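Local structure of short chain dehydrogenase/reductase (Acinetobacter baumannii, 4IUY) at residues D85-S97 with D134-V147. The protein is a short-chain dehydrogenase/reductase of Rossmann fold that probably catalyses NAD(P)-dependent oxidation or reduction of its substrate. Sequence-based numbering, arbitrary orientation.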
ATOM      1  N   ASP D  85      27.949 -17.819  -9.901  1.00 61.32           N
ATOM      2  CA  ASP D  85      27.568 -16.578  -9.243  1.00 67.14           C
ATOM      3  C   ASP D  85      26.218 -16.143  -9.811  1.00 66.42           C
ATOM      4  O   ASP D  85      26.060 -16.065 -11.029  1.00 63.36           O
ATOM      5  CB  ASP D  85      28.601 -15.482  -9.464  1.00 69.47           C
ATOM      6  CG  ASP D  85      28.173 -14.152  -8.844  1.00 82.18           C
ATOM      7  OD1 ASP D  85      27.193 -14.142  -8.067  1.00 89.07           O
ATOM      8  OD2 ASP D  85      28.792 -13.109  -9.145  1.00 90.27           O
ATOM      9  N   VAL D  86      25.244 -15.876  -8.941  1.00 73.56           N
ATOM     10  CA  VAL D  86      23.907 -15.489  -9.404  1.00 75.77           C
ATOM     11  C   VAL D  86      23.924 -14.197 -10.238  1.00 74.19           C
ATOM     12  O   VAL D  86      22.983 -13.934 -10.983  1.00 77.30           O
ATOM     13  CB  VAL D  86      22.874 -15.368  -8.237  1.00 85.53           C
ATOM     14  CG1 VAL D  86      21.827 -16.468  -8.327  1.00 78.61           C
ATOM     15  CG2 VAL D  86      23.564 -15.387  -6.884  1.00 89.77           C
ATOM     16  N   ASN D  87      25.002 -13.418 -10.127  1.00 72.32           N
ATOM     17  CA  ASN D  87      25.184 -12.195 -10.920  1.00 68.02           C
ATOM     18  C   ASN D  87      25.798 -12.386 -12.300  1.00 67.38           C
ATOM     19  O   ASN D  87      25.890 -11.433 -13.081  1.00 67.77           O
ATOM     20  CB  ASN D  87      26.008 -11.186 -10.135  1.00 76.61           C
ATOM     21  CG  ASN D  87      25.179 -10.472  -9.089  1.00 78.45           C
ATOM     22  OD1 ASN D  87      24.389  -9.580  -9.422  1.00 85.69           O
ATOM     23  ND2 ASN D  87      25.318 -10.886  -7.823  1.00 54.50           N
ATOM     24  N   ASP D  88      26.224 -13.621 -12.575  1.00 65.05           N
ATOM     25  CA  ASP D  88      26.829 -14.021 -13.844  1.00 69.32           C
ATOM     26  C   ASP D  88      25.743 -14.534 -14.798  1.00 67.10           C
ATOM     27  O   ASP D  88      25.332 -15.699 -14.734  1.00 59.97           O
ATOM     28  CB  ASP D  88      27.871 -15.116 -13.552  1.00 69.35           C
ATOM     29  CG  ASP D  88      28.726 -15.478 -14.748  1.00 77.71           C
ATOM     30  OD1 ASP D  88      28.321 -15.219 -15.896  1.00 85.73           O
ATOM     31  OD2 ASP D  88      29.828 -16.030 -14.527  1.00 78.72           O
ATOM     32  N   ARG D  89      25.293 -13.660 -15.692  1.00 49.34           N
ATOM     33  CA  ARG D  89      24.221 -14.004 -16.624  1.00 52.94           C
ATOM     34  C   ARG D  89      24.592 -15.164 -17.567  1.00 54.30           C
ATOM     35  O   ARG D  89      23.749 -16.013 -17.879  1.00 51.90           O
ATOM     36  CB  ARG D  89      23.795 -12.798 -17.447  1.00 49.53           C
ATOM     37  CG  ARG D  89      22.726 -13.142 -18.455  1.00 53.35           C
ATOM     38  CD  ARG D  89      22.466 -12.015 -19.442  1.00 50.50           C
ATOM     39  NE  ARG D  89      21.914 -10.825 -18.798  1.00 54.00           N
ATOM     40  CZ  ARG D  89      20.624 -10.633 -18.553  1.00 51.18           C
ATOM     41  NH1 ARG D  89      19.736 -11.578 -18.836  1.00 50.46           N
ATOM     42  NH2 ARG D  89      20.223  -9.505 -17.988  1.00 47.16           N
ATOM     43  N   SER D  90      25.822 -15.160 -18.068  1.00 52.31           N
ATOM     44  CA  SER D  90      26.253 -16.208 -18.988  1.00 56.98           C
ATOM     45  C   SER D  90      26.330 -17.575 -18.299  1.00 60.63           C
ATOM     46  O   SER D  90      26.034 -18.601 -18.914  1.00 53.91           O
ATOM     47  CB  SER D  90      27.577 -15.846 -19.674  1.00 65.12           C
ATOM     48  OG  SER D  90      28.624 -15.742 -18.731  1.00 75.35           O
ATOM     49  N   ALA D  91      26.695 -17.581 -17.018  1.00 54.68           N
ATOM     50  CA  ALA D  91      26.720 -18.823 -16.250  1.00 51.97           C
ATOM     51  C   ALA D  91      25.301 -19.391 -16.098  1.00 50.45           C
ATOM     52  O   ALA D  91      25.074 -20.593 -16.219  1.00 53.64           O
ATOM     53  CB  ALA D  91      27.370 -18.605 -14.907  1.00 58.50           C
ATOM     54  N   VAL D  92      24.341 -18.519 -15.840  1.00 49.08           N
ATOM     55  CA  VAL D  92      22.955 -18.945 -15.745  1.00 47.81           C
ATOM     56  C   VAL D  92      22.458 -19.488 -17.088  1.00 56.93           C
ATOM     57  O   VAL D  92      21.822 -20.536 -17.160  1.00 58.08           O
ATOM     58  CB  VAL D  92      22.069 -17.777 -15.276  1.00 46.39           C
ATOM     59  CG1 VAL D  92      20.598 -18.174 -15.292  1.00 45.32           C
ATOM     60  CG2 VAL D  92      22.505 -17.331 -13.879  1.00 45.51           C
ATOM     61  N   LYS D  93      22.766 -18.756 -18.149  1.00 59.48           N
ATOM     62  CA  LYS D  93      22.409 -19.122 -19.509  1.00 57.53           C
ATOM     63  C   LYS D  93      23.005 -20.479 -19.891  1.00 65.62           C
ATOM     64  O   LYS D  93      22.317 -21.320 -20.473  1.00 68.86           O
ATOM     65  CB  LYS D  93      22.884 -18.032 -20.468  1.00 57.55           C
ATOM     66  CG  LYS D  93      22.274 -18.102 -21.849  1.00 62.64           C
ATOM     67  CD  LYS D  93      22.499 -16.779 -22.582  1.00 68.02           C
ATOM     68  CE  LYS D  93      22.351 -16.963 -24.068  1.00 78.90           C
ATOM     69  NZ  LYS D  93      21.016 -17.557 -24.379  1.00 83.20           N
ATOM     70  N   ASP D  94      24.275 -20.686 -19.540  1.00 61.75           N
ATOM     71  CA  ASP D  94      24.958 -21.953 -19.785  1.00 64.31           C
ATOM     72  C   ASP D  94      24.313 -23.106 -19.016  1.00 62.28           C
ATOM     73  O   ASP D  94      24.147 -24.201 -19.556  1.00 54.40           O
ATOM     74  CB  ASP D  94      26.447 -21.857 -19.433  1.00 79.38           C
ATOM     75  CG  ASP D  94      27.207 -20.918 -20.356  1.00 92.43           C
ATOM     76  OD1 ASP D  94      26.781 -20.759 -21.521  1.00 95.57           O
ATOM     77  OD2 ASP D  94      28.223 -20.328 -19.913  1.00 95.11           O
HETATM   78  N   MSE D  95      23.940 -22.859 -17.761  1.00 51.76           N
HETATM   79  CA  MSE D  95      23.221 -23.876 -17.007  1.00 50.74           C
HETATM   80  C   MSE D  95      21.929 -24.281 -17.705  1.00 56.93           C
HETATM   81  O   MSE D  95      21.654 -25.473 -17.873  1.00 54.68           O
HETATM   82  CB  MSE D  95      22.901 -23.403 -15.591  1.00 57.14           C
HETATM   83  CG  MSE D  95      21.738 -24.162 -14.970  1.00 60.94           C
HETATM   84 SE   MSE D  95      21.406 -23.606 -13.148  0.86 66.98          SE
HETATM   85  CE  MSE D  95      20.730 -21.803 -13.498  1.00 78.04           C
ATOM     86  N   LEU D  96      21.131 -23.292 -18.110  1.00 52.05           N
ATOM     87  CA  LEU D  96      19.875 -23.605 -18.782  1.00 52.33           C
ATOM     88  C   LEU D  96      20.098 -24.386 -20.083  1.00 57.84           C
ATOM     89  O   LEU D  96      19.388 -25.368 -20.336  1.00 59.58           O
ATOM     90  CB  LEU D  96      19.022 -22.353 -18.982  1.00 49.16           C
ATOM     91  CG  LEU D  96      18.557 -21.784 -17.630  1.00 59.86           C
ATOM     92  CD1 LEU D  96      17.901 -20.398 -17.754  1.00 58.21           C
ATOM     93  CD2 LEU D  96      17.623 -22.769 -16.899  1.00 46.28           C
ATOM     94  N   SER D  97      21.102 -23.995 -20.875  1.00 62.14           N
ATOM     95  CA  SER D  97      21.437 -24.755 -22.080  1.00 60.54           C
ATOM     96  C   SER D  97      21.748 -26.215 -21.733  1.00 71.32           C
ATOM     97  O   SER D  97      21.258 -27.142 -22.383  1.00 56.89           O
ATOM     98  CB  SER D  97      22.678 -24.181 -22.788  1.00 61.89           C
ATOM     99  OG  SER D  97      22.446 -22.926 -23.389  1.00 75.55           O
ATOM    100  N   ASP D 134      22.698  -5.807  -6.294  1.00 41.71           N
ATOM    101  CA  ASP D 134      22.879  -6.714  -7.440  1.00 42.95           C
ATOM    102  C   ASP D 134      22.438  -8.125  -7.136  1.00 42.90           C
ATOM    103  O   ASP D 134      21.788  -8.759  -7.964  1.00 41.80           O
ATOM    104  CB  ASP D 134      24.322  -6.736  -7.947  1.00 48.49           C
ATOM    105  CG  ASP D 134      24.723  -5.428  -8.570  1.00 59.20           C
ATOM    106  OD1 ASP D 134      23.841  -4.549  -8.700  1.00 65.55           O
ATOM    107  OD2 ASP D 134      25.904  -5.281  -8.925  1.00 63.51           O
ATOM    108  N   THR D 135      22.787  -8.605  -5.947  1.00 41.24           N
ATOM    109  CA  THR D 135      22.375  -9.919  -5.488  1.00 40.62           C
ATOM    110  C   THR D 135      20.864 -10.001  -5.210  1.00 50.06           C
ATOM    111  O   THR D 135      20.216 -10.975  -5.590  1.00 44.37           O
ATOM    112  CB  THR D 135      23.123 -10.323  -4.207  1.00 47.43           C
ATOM    113  OG1 THR D 135      24.510 -10.526  -4.503  1.00 59.58           O
ATOM    114  CG2 THR D 135      22.530 -11.617  -3.618  1.00 53.90           C
ATOM    115  N   ASN D 136      20.302  -8.979  -4.564  1.00 42.88           N
ATOM    116  CA  ASN D 136      18.902  -9.052  -4.140  1.00 45.29           C
ATOM    117  C   ASN D 136      17.892  -8.693  -5.203  1.00 41.72           C
ATOM    118  O   ASN D 136      16.745  -9.154  -5.143  1.00 41.34           O
ATOM    119  CB  ASN D 136      18.645  -8.190  -2.895  1.00 48.22           C
ATOM    120  CG  ASN D 136      19.346  -8.714  -1.650  1.00 54.35           C
ATOM    121  OD1 ASN D 136      19.645  -9.887  -1.550  1.00 69.96           O
ATOM    122  ND2 ASN D 136      19.610  -7.837  -0.699  1.00 57.56           N
ATOM    123  N   LEU D 137      18.315  -7.902  -6.187  1.00 41.37           N
ATOM    124  CA  LEU D 137      17.376  -7.355  -7.174  1.00 40.27           C
ATOM    125  C   LEU D 137      17.830  -7.622  -8.619  1.00 46.80           C
ATOM    126  O   LEU D 137      17.076  -8.154  -9.434  1.00 39.41           O
ATOM    127  CB  LEU D 137      17.167  -5.862  -6.953  1.00 37.50           C
ATOM    128  CG  LEU D 137      16.326  -5.097  -7.980  1.00 46.23           C
ATOM    129  CD1 LEU D 137      14.887  -5.658  -8.108  1.00 36.72           C
ATOM    130  CD2 LEU D 137      16.291  -3.621  -7.635  1.00 41.98           C
ATOM    131  N   LYS D 138      19.068  -7.271  -8.940  1.00 39.43           N
ATOM    132  CA  LYS D 138      19.516  -7.474 -10.320  1.00 47.65           C
ATOM    133  C   LYS D 138      19.603  -8.945 -10.720  1.00 51.48           C
ATOM    134  O   LYS D 138      19.189  -9.307 -11.815  1.00 55.01           O
ATOM    135  CB  LYS D 138      20.839  -6.792 -10.585  1.00 52.00           C
ATOM    136  CG  LYS D 138      21.245  -6.822 -12.045  1.00 49.82           C
ATOM    137  CD  LYS D 138      22.532  -6.059 -12.226  1.00 44.50           C
ATOM    138  CE  LYS D 138      23.069  -6.215 -13.649  1.00 46.04           C
ATOM    139  NZ  LYS D 138      24.444  -5.622 -13.774  1.00 47.65           N
ATOM    140  N   ALA D 139      20.162  -9.784  -9.857  1.00 40.48           N
ATOM    141  CA  ALA D 139      20.286 -11.203 -10.182  1.00 45.33           C
ATOM    142  C   ALA D 139      18.957 -11.933 -10.406  1.00 52.45           C
ATOM    143  O   ALA D 139      18.815 -12.637 -11.408  1.00 57.47           O
ATOM    144  CB  ALA D 139      21.164 -11.933  -9.175  1.00 40.87           C
ATOM    145  N   PRO D 140      17.983 -11.776  -9.480  1.00 57.34           N
ATOM    146  CA  PRO D 140      16.686 -12.423  -9.708  1.00 46.82           C
ATOM    147  C   PRO D 140      16.064 -11.983 -11.027  1.00 45.13           C
ATOM    148  O   PRO D 140      15.413 -12.802 -11.690  1.00 45.29           O
ATOM    149  CB  PRO D 140      15.838 -11.934  -8.524  1.00 44.47           C
ATOM    150  CG  PRO D 140      16.816 -11.554  -7.490  1.00 43.73           C
ATOM    151  CD  PRO D 140      18.024 -11.075  -8.177  1.00 51.23           C
ATOM    152  N   TRP D 141      16.253 -10.716 -11.389  1.00 38.78           N
ATOM    153  CA  TRP D 141      15.787 -10.205 -12.672  1.00 42.37           C
ATOM    154  C   TRP D 141      16.489 -10.909 -13.851  1.00 48.81           C
ATOM    155  O   TRP D 141      15.834 -11.374 -14.783  1.00 59.10           O
ATOM    156  CB  TRP D 141      15.949  -8.681 -12.745  1.00 44.17           C
ATOM    157  CG  TRP D 141      15.825  -8.104 -14.141  1.00 47.05           C
ATOM    158  CD1 TRP D 141      14.676  -7.894 -14.847  1.00 40.85           C
ATOM    159  CD2 TRP D 141      16.900  -7.657 -14.980  1.00 42.15           C
ATOM    160  NE1 TRP D 141      14.971  -7.352 -16.079  1.00 47.94           N
ATOM    161  CE2 TRP D 141      16.327  -7.190 -16.181  1.00 43.01           C
ATOM    162  CE3 TRP D 141      18.287  -7.598 -14.827  1.00 42.89           C
ATOM    163  CZ2 TRP D 141      17.099  -6.680 -17.240  1.00 48.39           C
ATOM    164  CZ3 TRP D 141      19.057  -7.098 -15.875  1.00 44.45           C
ATOM    165  CH2 TRP D 141      18.458  -6.644 -17.070  1.00 49.17           C
ATOM    166  N   GLN D 142      17.815 -10.988 -13.799  1.00 41.45           N
ATOM    167  CA  GLN D 142      18.592 -11.721 -14.812  1.00 45.50           C
ATOM    168  C   GLN D 142      18.123 -13.171 -14.945  1.00 47.47           C
ATOM    169  O   GLN D 142      17.858 -13.657 -16.065  1.00 44.55           O
ATOM    170  CB  GLN D 142      20.086 -11.714 -14.468  1.00 47.82           C
ATOM    171  CG  GLN D 142      20.767 -10.345 -14.508  1.00 49.35           C
ATOM    172  CD  GLN D 142      22.167 -10.355 -13.865  1.00 54.60           C
ATOM    173  OE1 GLN D 142      22.326 -10.724 -12.691  1.00 58.63           O
ATOM    174  NE2 GLN D 142      23.170  -9.920 -14.621  1.00 46.39           N
ATOM    175  N   CYS D 143      18.009 -13.853 -13.807  1.00 41.67           N
ATOM    176  CA  CYS D 143      17.595 -15.258 -13.813  1.00 50.78           C
ATOM    177  C   CYS D 143      16.209 -15.413 -14.403  1.00 50.73           C
ATOM    178  O   CYS D 143      15.960 -16.337 -15.175  1.00 51.76           O
ATOM    179  CB  CYS D 143      17.624 -15.866 -12.409  1.00 41.98           C
ATOM    180  SG  CYS D 143      19.267 -16.006 -11.758  1.00 55.61           S
ATOM    181  N   ALA D 144      15.309 -14.518 -14.016  1.00 40.45           N
ATOM    182  CA  ALA D 144      13.950 -14.554 -14.539  1.00 46.59           C
ATOM    183  C   ALA D 144      13.988 -14.408 -16.054  1.00 47.21           C
ATOM    184  O   ALA D 144      13.377 -15.192 -16.775  1.00 47.39           O
ATOM    185  CB  ALA D 144      13.073 -13.429 -13.904  1.00 39.37           C
ATOM    186  N   GLN D 145      14.717 -13.410 -16.533  1.00 42.38           N
ATOM    187  CA  GLN D 145      14.829 -13.219 -17.971  1.00 51.24           C
ATOM    188  C   GLN D 145      15.301 -14.503 -18.648  1.00 51.24           C
ATOM    189  O   GLN D 145      14.685 -14.962 -19.609  1.00 55.12           O
ATOM    190  CB  GLN D 145      15.790 -12.080 -18.325  1.00 44.69           C
ATOM    191  CG  GLN D 145      15.208 -10.685 -18.253  1.00 52.26           C
ATOM    192  CD  GLN D 145      16.184  -9.681 -18.817  1.00 55.07           C
ATOM    193  OE1 GLN D 145      17.400  -9.842 -18.685  1.00 57.40           O
ATOM    194  NE2 GLN D 145      15.669  -8.663 -19.483  1.00 50.41           N
ATOM    195  N   GLU D 146      16.381 -15.089 -18.131  1.00 50.49           N
ATOM    196  CA  GLU D 146      16.943 -16.267 -18.780  1.00 51.42           C
ATOM    197  C   GLU D 146      16.008 -17.467 -18.687  1.00 45.82           C
ATOM    198  O   GLU D 146      15.801 -18.144 -19.675  1.00 51.35           O
ATOM    199  CB  GLU D 146      18.343 -16.607 -18.238  1.00 46.42           C
ATOM    200  CG  GLU D 146      19.386 -15.522 -18.467  1.00 47.19           C
ATOM    201  CD  GLU D 146      19.608 -15.197 -19.948  1.00 60.09           C
ATOM    202  OE1 GLU D 146      19.489 -16.104 -20.813  1.00 62.67           O
ATOM    203  OE2 GLU D 146      19.904 -14.020 -20.248  1.00 50.91           O
ATOM    204  N   VAL D 147      15.421 -17.703 -17.520  1.00 44.33           N
ATOM    205  CA  VAL D 147      14.491 -18.818 -17.340  1.00 48.11           C
ATOM    206  C   VAL D 147      13.251 -18.679 -18.208  1.00 44.51           C
ATOM    207  O   VAL D 147      12.726 -19.656 -18.735  1.00 49.88           O
ATOM    208  CB  VAL D 147      14.103 -19.017 -15.852  1.00 43.93           C
ATOM    209  CG1 VAL D 147      12.922 -19.977 -15.703  1.00 43.97           C
ATOM    210  CG2 VAL D 147      15.300 -19.534 -15.075  1.00 42.37           C
TER
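Arg89 reaches into a hole formed by Trp141, Gln142, Gln145 and Glu146, joining two helices of the Rossmann fold. The pair runs roughly parallel, axes 9.7 Å apart and 32° between directions, as expected of helices following parallel strands. On the buried side, towards strands 29-32 and 108-111, packing is apolar: Val92 CG2 lies 4.1 Å from Cys143 SG, Leu96 CD1 3.8 Å from Val147 CG2, and Val86 CB 4.0 Å from Ala139 CB. The other side is polar. With CG anti to the backbone N (chi1 178°) and a bend at chi3, the Arg89 chain crosses Glu146 at about a right angle, and Glu146 OE2 takes NH1 in the guanidinium plane through its anti lone pair, a 2.8 Å salt bridge. Gln142 CG lies over one guanidinium face, and the Trp141 ring stands almost perpendicular to that plane. Asp126 of the second subunit forms another salt bridge with NH2, at the subunit interface. The solvent side is looser: Lys93 lays its CD 3.6 Å from Glu146 OE1, yet its NZ stays 4.1 Å away. Gln145 NE2 donates to Tyr124 O of the second subunit, while Gln145 OE1 accepts from both Arg89 NH1 and Arg89 NH2, each at 2.9 Å.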